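Local coordinates for protein particle-associated lyase (Acinetobacter bacteriophage AP22, PDB 4Y9V) that probably degrades the capsular polysaccharide of Acinetobacter baumannii as a tailspike lyase of the phage, and binds a capsular saccharide, at residues A[440-446]-A[476-482]; A[86-92]-A[111-117]; A[170-174]-A[190-195]. All blocks are in the same frame, centred on the assembly; numbering follows the deposited sequence. Where two conformers were deposited one is given.

Contact 1. Residues A[440-446]-A[476-482]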
loop_
_atom_site.group_PDB
_atom_site.type_symbol
_atom_site.label_atom_id
_atom_site.label_comp_id
_atom_site.label_asym_id
_atom_site.label_seq_id
_atom_site.Cartn_x
_atom_site.Cartn_y
_atom_site.Cartn_z
ATOM N N ARG A 440 1.309 -21.561 20.039
ATOM C CA ARG A 440 1.273 -22.454 21.170
ATOM C C ARG A 440 0.855 -21.709 22.427
ATOM O O ARG A 440 1.247 -20.564 22.633
ATOM C CB ARG A 440 2.620 -23.114 21.456
ATOM C CG ARG A 440 3.222 -23.907 20.293
ATOM C CD ARG A 440 2.443 -25.120 19.887
ATOM N NE ARG A 440 2.349 -26.190 20.894
ATOM C CZ ARG A 440 3.247 -27.157 21.019
ATOM N NH1 ARG A 440 4.372 -27.171 20.349
ATOM N NH2 ARG A 440 2.977 -28.170 21.872
ATOM N N GLN A 441 0.092 -22.376 23.274
ATOM C CA GLN A 441 -0.095 -21.939 24.660
ATOM C C GLN A 441 1.108 -22.364 25.469
ATOM O O GLN A 441 1.543 -23.517 25.403
ATOM C CB GLN A 441 -1.404 -22.481 25.223
ATOM C CG GLN A 441 -1.636 -22.096 26.673
ATOM C CD GLN A 441 -3.023 -22.495 27.161
ATOM O OE1 GLN A 441 -3.950 -22.647 26.359
ATOM N NE2 GLN A 441 -3.156 -22.629 28.469
ATOM N N SER A 442 1.664 -21.459 26.267
ATOM C CA SER A 442 2.770 -21.800 27.142
ATOM C C SER A 442 2.325 -22.793 28.222
ATOM O O SER A 442 1.260 -22.667 28.790
ATOM C CB SER A 442 3.232 -20.524 27.852
ATOM O OG SER A 442 4.288 -20.834 28.722
ATOM N N ASN A 443 3.246 -23.696 28.570
ATOM C CA ASN A 443 2.991 -24.525 29.748
ATOM C C ASN A 443 2.878 -23.693 31.002
ATOM O O ASN A 443 2.220 -24.143 31.974
ATOM C CB ASN A 443 4.060 -25.614 29.886
ATOM C CG ASN A 443 3.754 -26.753 28.938
ATOM O OD1 ASN A 443 2.581 -27.165 28.833
ATOM N ND2 ASN A 443 4.713 -27.309 28.265
ATOM N N ALA A 444 3.432 -22.483 31.043
ATOM C CA ALA A 444 3.331 -21.627 32.236
ATOM C C ALA A 444 1.937 -21.071 32.413
ATOM O O ALA A 444 1.662 -20.566 33.488
ATOM C CB ALA A 444 4.367 -20.506 32.125
ATOM N N LEU A 445 1.063 -21.079 31.399
ATOM C CA LEU A 445 -0.306 -20.665 31.538
ATOM C C LEU A 445 -1.096 -21.947 31.874
ATOM O O LEU A 445 -1.505 -22.696 30.980
ATOM C CB LEU A 445 -0.846 -19.974 30.291
ATOM C CG LEU A 445 -2.277 -19.472 30.428
ATOM C CD1 LEU A 445 -2.440 -18.458 31.566
ATOM C CD2 LEU A 445 -2.718 -18.834 29.129
ATOM N N ASN A 446 -1.208 -22.251 33.145
ATOM C CA ASN A 446 -1.751 -23.544 33.596
ATOM C C ASN A 446 -3.241 -23.380 33.893
ATOM O O ASN A 446 -3.721 -23.614 35.006
ATOM C CB ASN A 446 -0.990 -24.095 34.783
ATOM C CG ASN A 446 -1.410 -25.544 35.080
ATOM O OD1 ASN A 446 -2.079 -26.268 34.324
ATOM N ND2 ASN A 446 -1.038 -25.913 36.297
ATOM N N ASP A 476 -1.907 -26.515 22.596
ATOM C CA ASP A 476 -1.379 -26.307 23.943
ATOM C C ASP A 476 0.091 -26.753 24.004
ATOM O O ASP A 476 0.558 -27.529 23.177
ATOM C CB ASP A 476 -2.237 -27.056 24.962
ATOM C CG ASP A 476 -2.040 -26.604 26.404
ATOM O OD1 ASP A 476 -1.418 -25.523 26.639
ATOM O OD2 ASP A 476 -2.501 -27.349 27.316
ATOM N N GLY A 477 0.780 -26.289 25.034
ATOM C CA GLY A 477 2.161 -26.617 25.232
ATOM C C GLY A 477 2.392 -28.061 25.714
ATOM O O GLY A 477 3.516 -28.573 25.570
ATOM N N THR A 478 1.367 -28.662 26.274
ATOM C CA THR A 478 1.316 -30.081 26.631
ATOM C C THR A 478 0.146 -30.632 25.855
ATOM O O THR A 478 -0.998 -30.189 26.047
ATOM C CB THR A 478 1.128 -30.291 28.139
ATOM O OG1 THR A 478 2.308 -29.868 28.829
ATOM C CG2 THR A 478 0.910 -31.760 28.436
ATOM N N ILE A 479 0.412 -31.591 24.963
ATOM C CA ILE A 479 -0.662 -32.138 24.146
ATOM C C ILE A 479 -1.634 -32.891 25.039
ATOM O O ILE A 479 -1.221 -33.777 25.832
ATOM C CB ILE A 479 -0.105 -33.108 23.076
ATOM C CG1 ILE A 479 1.100 -32.612 22.330
ATOM C CG2 ILE A 479 -1.262 -33.580 22.206
ATOM C CD1 ILE A 479 0.784 -31.367 21.638
ATOM N N GLY A 480 -2.903 -32.548 24.990
ATOM C CA GLY A 480 -3.910 -33.183 25.810
ATOM C C GLY A 480 -4.133 -32.567 27.155
ATOM O O GLY A 480 -4.991 -33.053 27.906
ATOM N N ARG A 481 -3.444 -31.494 27.496
ATOM C CA ARG A 481 -3.676 -30.801 28.761
ATOM C C ARG A 481 -4.916 -29.963 28.649
ATOM O O ARG A 481 -5.967 -30.317 29.187
ATOM C CB ARG A 481 -2.425 -30.009 29.169
ATOM C CG ARG A 481 -2.630 -29.210 30.451
ATOM C CD ARG A 481 -1.419 -28.387 30.838
ATOM N NE ARG A 481 -1.234 -27.285 29.883
ATOM C CZ ARG A 481 -0.562 -26.163 30.179
ATOM N NH1 ARG A 481 0.008 -26.010 31.362
ATOM N NH2 ARG A 481 -0.528 -25.189 29.254
ATOM N N TYR A 482 -4.857 -28.841 27.881
ATOM C CA TYR A 482 -6.023 -28.059 27.567
ATOM C C TYR A 482 -6.210 -28.070 26.062
ATOM O O TYR A 482 -5.271 -28.182 25.280
ATOM C CB TYR A 482 -5.867 -26.570 28.025
ATOM C CG TYR A 482 -5.554 -26.454 29.484
ATOM C CD1 TYR A 482 -6.460 -26.863 30.453
ATOM C CD2 TYR A 482 -4.327 -25.974 29.951
ATOM C CE1 TYR A 482 -6.192 -26.787 31.811
ATOM C CE2 TYR A 482 -4.011 -25.902 31.285
ATOM C CZ TYR A 482 -4.948 -26.317 32.211
ATOM O OH TYR A 482 -4.726 -26.292 33.575
#
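Arg481 reaches from 476-482 to the type I beta turn Ser442-Leu445 and bonds to two of its carbonyl oxygens. Its CB points toward 440-446. CG lies anti to the backbone N (chi1 177°) and rests over the rim of one face of the Tyr482 ring. CD runs on straight, and the chain bends only at chi3. NE then gives a nearly straight bond to Asp476 OD2. The guanidinium is covered on both faces: Asn443 OD1 sits over its centre, 3.6 Å from Arg481 CZ, and Tyr482 CE2 packs over the rim of the opposite face. Arg481 NH1 donates to Asn443 O at 3.0 Å. Arg481 NH2 donates to Ser442 O at 3.1 Å, from above the carbonyl plane. Arg481 NH2 also completes the side-on salt bridge with Asp476 OD1 at 2.8 Å. These bonds fix the rotation of the guanidinium.

Strands 435-441 and 470-476 are neighbours in a parallel sheet, as on successive coils of the beta-helix expected for a pectin lyase-like protein. Both segments carry the chain out of that sheet. Asp476 OD1 also lies against Gln441 CB, at 3.4 Å. Gln441 NE2 donates instead to Leu445 O and Glu447 O. Tyr482 OH donates to Asn446 OD1 from above the amide plane. Thr478 OG1 donates to Asn443 OD1 at 2.7 Å, and a weak bond runs from Asn443 ND2 to Gly477 O. Arg440 brings two nitrogens to one acceptor: Arg440 NH2 meets Asp476 O at 2.8 Å, while NE reaches the same oxygen from above the carbonyl plane and also bonds to Glu475 O.

Contact 2. Residues A[86-92]-A[111-117]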
loop_
_atom_site.group_PDB
_atom_site.type_symbol
_atom_site.label_atom_id
_atom_site.label_comp_id
_atom_site.label_asym_id
_atom_site.label_seq_id
_atom_site.Cartn_x
_atom_site.Cartn_y
_atom_site.Cartn_z
ATOM N N VAL A 86 28.863 20.024 25.966
ATOM C CA VAL A 86 27.643 20.257 26.713
ATOM C C VAL A 86 27.538 19.144 27.768
ATOM O O VAL A 86 26.995 18.073 27.515
ATOM C CB VAL A 86 26.377 20.285 25.842
ATOM C CG1 VAL A 86 25.160 20.585 26.686
ATOM C CG2 VAL A 86 26.521 21.274 24.690
ATOM N N ASN A 87 28.087 19.394 28.977
ATOM C CA ASN A 87 28.109 18.353 29.983
ATOM C C ASN A 87 26.825 18.207 30.781
ATOM O O ASN A 87 26.645 17.193 31.458
ATOM C CB ASN A 87 29.319 18.546 30.909
ATOM C CG ASN A 87 30.633 18.203 30.197
ATOM O OD1 ASN A 87 31.627 18.840 30.565
ATOM N ND2 ASN A 87 30.601 17.226 29.357
ATOM N N SER A 88 25.932 19.190 30.734
ATOM C CA SER A 88 24.679 19.133 31.448
ATOM C C SER A 88 23.542 18.571 30.585
ATOM O O SER A 88 23.566 18.615 29.353
ATOM C CB SER A 88 24.290 20.527 31.917
ATOM O OG SER A 88 25.184 21.060 32.853
ATOM N N LEU A 89 22.534 18.085 31.291
ATOM C CA LEU A 89 21.234 17.773 30.709
ATOM C C LEU A 89 20.468 19.079 30.583
ATOM O O LEU A 89 20.119 19.687 31.597
ATOM C CB LEU A 89 20.506 16.744 31.580
ATOM C CG LEU A 89 19.092 16.406 31.107
ATOM C CD1 LEU A 89 19.108 15.782 29.711
ATOM C CD2 LEU A 89 18.436 15.453 32.082
ATOM N N ILE A 90 20.247 19.530 29.358
ATOM C CA ILE A 90 19.584 20.788 29.066
ATOM C C ILE A 90 18.077 20.458 28.895
ATOM O O ILE A 90 17.723 19.705 27.998
ATOM C CB ILE A 90 20.128 21.478 27.833
ATOM C CG1 ILE A 90 21.652 21.552 27.858
ATOM C CG2 ILE A 90 19.483 22.849 27.660
ATOM C CD1 ILE A 90 22.244 22.339 29.015
ATOM N N GLU A 91 17.259 21.031 29.768
ATOM C CA GLU A 91 15.831 20.739 29.848
ATOM C C GLU A 91 15.068 21.927 29.316
ATOM O O GLU A 91 14.964 22.967 29.953
ATOM C CB GLU A 91 15.391 20.383 31.279
ATOM C CG GLU A 91 16.078 19.121 31.790
ATOM C CD GLU A 91 15.627 18.695 33.170
ATOM O OE1 GLU A 91 14.414 18.536 33.337
ATOM O OE2 GLU A 91 16.422 18.464 34.121
ATOM N N PHE A 92 14.561 21.786 28.094
ATOM C CA PHE A 92 13.734 22.808 27.466
ATOM C C PHE A 92 12.287 22.559 27.873
ATOM O O PHE A 92 11.752 21.489 27.637
ATOM C CB PHE A 92 13.854 22.756 25.950
ATOM C CG PHE A 92 15.259 22.911 25.404
ATOM C CD1 PHE A 92 16.140 21.827 25.271
ATOM C CD2 PHE A 92 15.710 24.174 25.009
ATOM C CE1 PHE A 92 17.387 22.002 24.797
ATOM C CE2 PHE A 92 16.992 24.336 24.525
ATOM C CZ PHE A 92 17.824 23.246 24.402
ATOM N N THR A 111 27.680 12.733 30.427
ATOM C CA THR A 111 26.680 13.274 31.322
ATOM C C THR A 111 25.623 14.151 30.665
ATOM O O THR A 111 24.599 14.432 31.338
ATOM C CB THR A 111 27.357 14.068 32.443
ATOM O OG1 THR A 111 28.202 15.076 31.890
ATOM C CG2 THR A 111 28.225 13.160 33.328
ATOM N N GLY A 112 25.810 14.662 29.461
ATOM C CA GLY A 112 24.894 15.641 28.904
ATOM C C GLY A 112 23.759 15.026 28.076
ATOM O O GLY A 112 23.747 13.832 27.763
ATOM N N GLY A 113 22.847 15.894 27.664
ATOM C CA GLY A 113 21.794 15.528 26.716
ATOM C C GLY A 113 20.854 16.706 26.558
ATOM O O GLY A 113 20.966 17.711 27.265
ATOM N N PHE A 114 19.901 16.576 25.624
ATOM C CA PHE A 114 18.815 17.523 25.462
ATOM C C PHE A 114 17.492 16.811 25.778
ATOM O O PHE A 114 17.255 15.693 25.317
ATOM C CB PHE A 114 18.722 18.070 24.023
ATOM C CG PHE A 114 19.746 19.103 23.608
ATOM C CD1 PHE A 114 20.715 19.620 24.457
ATOM C CD2 PHE A 114 19.710 19.565 22.308
ATOM C CE1 PHE A 114 21.604 20.584 24.007
ATOM C CE2 PHE A 114 20.582 20.551 21.867
ATOM C CZ PHE A 114 21.555 21.044 22.724
ATOM N N TYR A 115 16.621 17.496 26.499
ATOM C CA TYR A 115 15.304 16.960 26.817
ATOM C C TYR A 115 14.293 18.087 26.633
ATOM O O TYR A 115 14.347 19.054 27.403
ATOM C CB TYR A 115 15.251 16.399 28.258
ATOM C CG TYR A 115 14.148 15.398 28.467
ATOM C CD1 TYR A 115 12.803 15.737 28.347
ATOM C CD2 TYR A 115 14.431 14.050 28.747
ATOM C CE1 TYR A 115 11.789 14.803 28.522
ATOM C CE2 TYR A 115 13.431 13.119 28.911
ATOM C CZ TYR A 115 12.105 13.490 28.796
ATOM O OH TYR A 115 11.142 12.532 28.924
ATOM N N ALA A 116 13.410 17.981 25.669
ATOM C CA ALA A 116 12.405 19.000 25.389
ATOM C C ALA A 116 11.043 18.420 25.788
ATOM O O ALA A 116 10.693 17.371 25.329
ATOM C CB ALA A 116 12.409 19.345 23.922
ATOM N N SER A 117 10.329 19.122 26.676
ATOM C CA SER A 117 9.103 18.567 27.180
ATOM C C SER A 117 8.010 19.610 27.370
ATOM O O SER A 117 8.231 20.651 27.992
ATOM C CB SER A 117 9.334 17.896 28.519
ATOM O OG SER A 117 8.246 17.134 28.980
#
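Phe92 turns its ring edge to the face of Phe114. This is a T-shaped pair, with the planes at 80° and the centroids of the two rings 5.4 Å apart. Phe92 CE1 does the touching, 3.9 Å from Phe114 CG and offset toward the rim of that ring. Ile90 approaches Phe114 differently. The two side chains run alongside each other in the same direction, with Ile90 CB 3.9 Å from Phe114 CD1. Phe114 therefore packs against both Ile90 and Phe92, and Ala116 continues the same apolar face beside Phe92 CB. On the other face are Leu89, Glu91 and Tyr115. Leu89 CG is anti to the backbone N (chi1 177°), which carries Leu89 CD1 across the backbone of Gly113, to 3.6 Å from Gly113 O. Tyr115 offers its CB to the same methyl, while its hydroxyl is hydrogen-bonded to Asp232 OD2.

The strands are parallel, 16° apart in direction, and joined in the alternating parallel pattern. Ile90 N donates to Gly113 O at 2.9 Å, and Tyr115 N returns a bond to Ile90 O. Phe92 N to Tyr115 O and Ser117 N to Phe92 O repeat the step. At the start of the pair Thr111 OG1 donates to Asn87 O at 2.7 Å, in the carbonyl plane and on a lone pair.

Such in-register parallel strands suit the successive coils of a beta-helix. Strand 113-125 pairs next with strand 229-232 through Phe114 and Ala116. Helix 63-71 touches the apolar face at Ile90, Phe92 and Phe114, and Phe106 and Phe108 of strand 105-109 meet the Phe114 ring.

Contact 3. Residues A[170-174]-A[190-195]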
loop_
_atom_site.group_PDB
_atom_site.type_symbol
_atom_site.label_atom_id
_atom_site.label_comp_id
_atom_site.label_asym_id
_atom_site.label_seq_id
_atom_site.Cartn_x
_atom_site.Cartn_y
_atom_site.Cartn_z
ATOM N N ARG A 170 -0.364 -0.064 30.898
ATOM C CA ARG A 170 -1.589 0.492 31.426
ATOM C C ARG A 170 -2.388 1.101 30.294
ATOM O O ARG A 170 -1.843 1.591 29.288
ATOM C CB ARG A 170 -1.306 1.530 32.524
ATOM C CG ARG A 170 -0.406 0.976 33.613
ATOM C CD ARG A 170 -0.455 1.803 34.906
ATOM N NE ARG A 170 0.610 1.397 35.821
ATOM C CZ ARG A 170 1.868 1.756 35.698
ATOM N NH1 ARG A 170 2.221 2.680 34.815
ATOM N NH2 ARG A 170 2.793 1.175 36.439
ATOM N N LYS A 171 -3.722 1.065 30.417
ATOM C CA LYS A 171 -4.589 1.544 29.335
ATOM C C LYS A 171 -4.760 3.071 29.411
ATOM O O LYS A 171 -4.670 3.688 30.463
ATOM C CB LYS A 171 -5.914 0.801 29.309
ATOM C CG LYS A 171 -6.817 1.012 30.494
ATOM C CD LYS A 171 -8.129 0.259 30.333
ATOM C CE LYS A 171 -9.062 0.438 31.513
ATOM N NZ LYS A 171 -10.281 -0.371 31.339
ATOM N N GLY A 172 -5.056 3.642 28.242
ATOM C CA GLY A 172 -5.297 5.063 28.112
ATOM C C GLY A 172 -5.195 5.467 26.660
ATOM O O GLY A 172 -4.869 4.644 25.806
ATOM N N GLU A 173 -5.466 6.735 26.377
ATOM C CA GLU A 173 -5.328 7.263 25.030
ATOM C C GLU A 173 -5.338 8.794 25.079
ATOM O O GLU A 173 -5.753 9.391 26.071
ATOM C CB GLU A 173 -6.431 6.727 24.089
ATOM C CG GLU A 173 -7.846 7.050 24.517
ATOM C CD GLU A 173 -8.802 6.097 23.807
ATOM O OE1 GLU A 173 -8.881 4.898 24.227
ATOM O OE2 GLU A 173 -9.432 6.484 22.795
ATOM N N PHE A 174 -4.917 9.396 23.992
ATOM C CA PHE A 174 -4.983 10.822 23.803
ATOM C C PHE A 174 -6.230 11.192 23.017
ATOM O O PHE A 174 -6.583 10.491 22.065
ATOM C CB PHE A 174 -3.769 11.324 23.017
ATOM C CG PHE A 174 -2.421 11.083 23.669
ATOM C CD1 PHE A 174 -2.269 10.953 25.039
ATOM C CD2 PHE A 174 -1.278 11.016 22.866
ATOM C CE1 PHE A 174 -0.999 10.763 25.600
ATOM C CE2 PHE A 174 -0.018 10.819 23.430
ATOM C CZ PHE A 174 0.100 10.692 24.792
ATOM N N ARG A 190 -13.174 8.072 17.915
ATOM C CA ARG A 190 -13.889 7.083 18.685
ATOM C C ARG A 190 -12.911 6.450 19.663
ATOM O O ARG A 190 -11.701 6.311 19.401
ATOM C CB ARG A 190 -14.548 5.985 17.791
ATOM C CG ARG A 190 -15.493 6.555 16.749
ATOM C CD ARG A 190 -16.754 7.171 17.394
ATOM N NE ARG A 190 -17.673 7.707 16.378
ATOM C CZ ARG A 190 -17.592 8.928 15.832
ATOM N NH1 ARG A 190 -16.666 9.778 16.220
ATOM N NH2 ARG A 190 -18.447 9.274 14.895
ATOM N N ALA A 191 -13.418 6.058 20.826
ATOM C CA ALA A 191 -12.553 5.485 21.860
ATOM C C ALA A 191 -11.863 4.222 21.347
ATOM O O ALA A 191 -12.472 3.367 20.711
ATOM C CB ALA A 191 -13.421 5.105 23.055
ATOM N N TYR A 192 -10.586 4.086 21.712
ATOM C CA TYR A 192 -9.817 2.922 21.366
ATOM C C TYR A 192 -9.887 1.820 22.403
ATOM O O TYR A 192 -9.389 0.701 22.156
ATOM C CB TYR A 192 -8.330 3.281 21.089
ATOM C CG TYR A 192 -8.196 4.001 19.785
ATOM C CD1 TYR A 192 -8.045 3.301 18.606
ATOM C CD2 TYR A 192 -8.275 5.366 19.676
ATOM C CE1 TYR A 192 -7.958 3.891 17.370
ATOM C CE2 TYR A 192 -8.223 5.999 18.441
ATOM C CZ TYR A 192 -8.063 5.254 17.305
ATOM O OH TYR A 192 -8.023 5.921 16.065
ATOM N N ASP A 193 -10.499 2.049 23.543
ATOM C CA ASP A 193 -10.581 1.061 24.608
ATOM C C ASP A 193 -11.819 1.352 25.450
ATOM O O ASP A 193 -12.476 2.367 25.293
ATOM C CB ASP A 193 -9.278 1.049 25.435
ATOM C CG ASP A 193 -8.917 -0.242 26.143
ATOM O OD1 ASP A 193 -9.760 -1.176 26.166
ATOM O OD2 ASP A 193 -7.784 -0.299 26.690
ATOM N N ASN A 194 -12.111 0.383 26.329
ATOM C CA ASN A 194 -13.133 0.525 27.343
ATOM C C ASN A 194 -12.515 1.144 28.605
ATOM O O ASN A 194 -11.422 0.734 29.017
ATOM C CB ASN A 194 -13.671 -0.855 27.749
ATOM C CG ASN A 194 -14.306 -1.545 26.572
ATOM O OD1 ASN A 194 -15.268 -1.047 25.992
ATOM N ND2 ASN A 194 -13.771 -2.693 26.176
ATOM N N TYR A 195 -13.235 2.061 29.230
ATOM C CA TYR A 195 -12.818 2.680 30.490
ATOM C C TYR A 195 -14.062 2.858 31.347
ATOM O O TYR A 195 -15.060 3.396 30.864
ATOM C CB TYR A 195 -12.143 4.044 30.298
ATOM C CG TYR A 195 -11.013 4.064 29.306
ATOM C CD1 TYR A 195 -9.704 3.763 29.644
ATOM C CD2 TYR A 195 -11.260 4.366 27.964
ATOM C CE1 TYR A 195 -8.702 3.788 28.687
ATOM C CE2 TYR A 195 -10.269 4.395 27.019
ATOM C CZ TYR A 195 -8.960 4.107 27.383
ATOM O OH TYR A 195 -7.933 4.108 26.475
HETATM O O HOH W 1 -10.106 -2.420 28.886
HETATM O O HOH W 2 -6.121 1.839 25.940
HETATM O O HOH W 3 -9.967 8.236 20.739
#
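The Tyr195 ring meets 170-174 largely at its edge: Gly172 N and Glu173 OE1 lie near its plane, and Lys171 CG approaches obliquely. The Tyr192 ring likewise has Glu173 OE2 at its edge. The Glu173 carboxylate stands steeply to the Tyr195 ring, with planes 75° apart. Glu173 OE1 accepts a short hydrogen bond from Tyr195 OH, 2.6 Å, on its anti lone pair. Glu173 OE2 accepts from Tyr192 N on its syn lone pair, at 2.9 Å; the same N-H makes a weak bond to OE1. A water links OE2 to Arg190 O. The buried carboxylate is thus held by a hydroxyl, a backbone N-H and a water.

Lys171 slides past the Tyr195 ring in the opposite direction. Its CG sits between the backbone N and the carbonyl carbon (chi1 66°), and the extended chain beyond carries Lys171 NZ to Asn194 O at 2.8 Å. NZ also forms a salt bridge with Glu199. A second water joins Gly172 N, Asp193 OD2 and Tyr195 OH.

The contact ties a strand start to a loop in the Ig-like part of the tailspike. Strand 172-181 pairs with strand 151-156, whose Ile154 packs on Tyr195. Arg316 of strand 315-316 touches Glu173 and Tyr192, and Tyr368 of a second subunit packs on Tyr192.

How the contacts relate
Contact 3 is the most buried of the three. Contacts 1 and 2 each combine buried residues with exposed ones. Contacts 2 and 3 reach one branched set of strands, in which 113-125 connects to 172-181 by way of 201-207 and 151-156, yet their nearest atoms are about 11 Å apart. Contact 1 belongs to a different sheet, and its centre is about 49 Å from that of contact 2. The chemistry follows the place. Contact 2 joins two strands by regular backbone bonds and aromatic packing. Contact 1 joins the loops leaving two strands, mainly through arginines bound to carbonyl oxygens. Contact 3 joins a strand start to a loop through a buried carboxylate, a lysine and waters.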